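Local coordinates for protein transcriptional regulator, TetR family (Cytophaga hutchinsonii, PDB 3EUP) that probably binds operator DNA through an N-terminal helix-turn-helix domain and regulates transcription as a member of the TetR family, at residues A[32-35]-A[36-40]. Residues are numbered along the deposited sequence; the frame is centred on the assembly and turned at random.
Sequences TSLT and DLTEA
Ser33 and Asp36 grip each other reciprocally at the start of helix 34-41. Asp36 N donates to Ser33 OG over 3.1 Å, while Ser33 N reaches Asp36 OD2 over 2.7 Å in an almost straight bond (174°). That N-H meets the oxygen on its anti side, 28° out of the carboxylate plane; the serine hydroxyl adds a weak bond to the same OD2. Ser33 OG sits between its own backbone N and carbonyl carbon (chi1 73°), where the N-H of Asp36 can reach it. The other carboxylate oxygen, OD1, forms a salt bridge with Lys27 of helix 10-31. Replacing Asp36 by an alanine would probably leave Ser33 N and Lys27 without their acceptor, so that half of the capping box would go. Next to the cap, Thr32 CG2 packs against Leu37 CD2 at 3.6 Å, the two side chains crossing at about a right angle, while Thr32 OG1 bonds to Gly28 O. The Leu34 and Thr38 side chains, one turn apart, meet at a slant, CD1 4.0 Å from CG2, and Thr38 N donates to Leu34 O at 2.9 Å. Leu37 also packs on Thr20 of helix 10-31 and Ile48 of helix 45-48. Ser33 and Asp36 form a capping box, here opening the first helix of the probable TetR-family helix-turn-helix.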
loop_
_atom_site.group_PDB
_atom_site.type_symbol
_atom_site.label_atom_id
_atom_site.label_comp_id
_atom_site.label_asym_id
_atom_site.label_seq_id
_atom_site.Cartn_x
_atom_site.Cartn_y
_atom_site.Cartn_z
ATOM N N THR A 32 -9.239 5.008 -15.632
ATOM C CA THR A 32 -8.726 5.864 -16.690
ATOM C C THR A 32 -9.493 5.556 -17.947
ATOM O O THR A 32 -9.471 4.423 -18.411
ATOM C CB THR A 32 -7.201 5.655 -16.886
ATOM O OG1 THR A 32 -6.526 6.083 -15.685
ATOM C CG2 THR A 32 -6.674 6.475 -18.075
ATOM N N SER A 33 -10.200 6.553 -18.465
ATOM C CA SER A 33 -11.036 6.398 -19.665
ATOM C C SER A 33 -10.335 6.969 -20.890
ATOM O O SER A 33 -9.294 7.612 -20.795
ATOM C CB SER A 33 -12.344 7.175 -19.505
ATOM O OG SER A 33 -12.083 8.571 -19.626
ATOM N N LEU A 34 -10.933 6.748 -22.044
ATOM C CA LEU A 34 -10.379 7.279 -23.301
ATOM C C LEU A 34 -10.333 8.780 -23.293
ATOM O O LEU A 34 -9.356 9.364 -23.758
ATOM C CB LEU A 34 -11.197 6.821 -24.493
ATOM C CG LEU A 34 -10.768 7.395 -25.853
ATOM C CD1 LEU A 34 -9.309 6.947 -26.144
ATOM C CD2 LEU A 34 -11.741 6.966 -26.924
ATOM N N THR A 35 -11.372 9.422 -22.763
ATOM C CA THR A 35 -11.382 10.881 -22.766
ATOM C C THR A 35 -10.383 11.447 -21.750
ATOM O O THR A 35 -9.897 12.564 -21.909
ATOM C CB THR A 35 -12.771 11.448 -22.518
ATOM O OG1 THR A 35 -13.103 11.280 -21.142
ATOM C CG2 THR A 35 -13.786 10.733 -23.356
ATOM N N ASP A 36 -10.060 10.684 -20.713
ATOM C CA ASP A 36 -8.950 11.049 -19.837
ATOM C C ASP A 36 -7.672 11.088 -20.687
ATOM O O ASP A 36 -6.883 12.002 -20.558
ATOM C CB ASP A 36 -8.757 10.034 -18.687
ATOM C CG ASP A 36 -9.907 10.026 -17.672
ATOM O OD1 ASP A 36 -10.480 11.109 -17.368
ATOM O OD2 ASP A 36 -10.230 8.924 -17.168
ATOM N N LEU A 37 -7.495 10.108 -21.576
ATOM C CA LEU A 37 -6.258 9.986 -22.355
ATOM C C LEU A 37 -6.121 11.046 -23.459
ATOM O O LEU A 37 -5.038 11.627 -23.634
ATOM C CB LEU A 37 -6.142 8.584 -22.980
ATOM C CG LEU A 37 -5.997 7.365 -22.060
ATOM C CD1 LEU A 37 -5.742 6.091 -22.915
ATOM C CD2 LEU A 37 -4.894 7.581 -21.041
ATOM N N THR A 38 -7.205 11.269 -24.208
ATOM C CA THR A 38 -7.233 12.282 -25.239
ATOM C C THR A 38 -7.153 13.683 -24.618
ATOM O O THR A 38 -6.559 14.558 -25.221
ATOM C CB THR A 38 -8.469 12.163 -26.177
ATOM O OG1 THR A 38 -9.672 12.376 -25.431
ATOM C CG2 THR A 38 -8.532 10.812 -26.836
ATOM N N GLU A 39 -7.728 13.905 -23.427
ATOM C CA GLU A 39 -7.559 15.203 -22.761
ATOM C C GLU A 39 -6.124 15.404 -22.292
ATOM O O GLU A 39 -5.550 16.456 -22.502
ATOM C CB GLU A 39 -8.475 15.391 -21.558
ATOM C CG GLU A 39 -9.953 15.619 -21.875
ATOM C CD GLU A 39 -10.796 15.862 -20.591
ATOM O OE1 GLU A 39 -10.194 15.988 -19.479
ATOM O OE2 GLU A 39 -12.049 15.961 -20.705
ATOM N N ALA A 40 -5.552 14.394 -21.660
ATOM C CA ALA A 40 -4.160 14.458 -21.139
ATOM C C ALA A 40 -3.127 14.686 -22.262
ATOM O O ALA A 40 -2.183 15.441 -22.079
ATOM C CB ALA A 40 -3.822 13.190 -20.359
#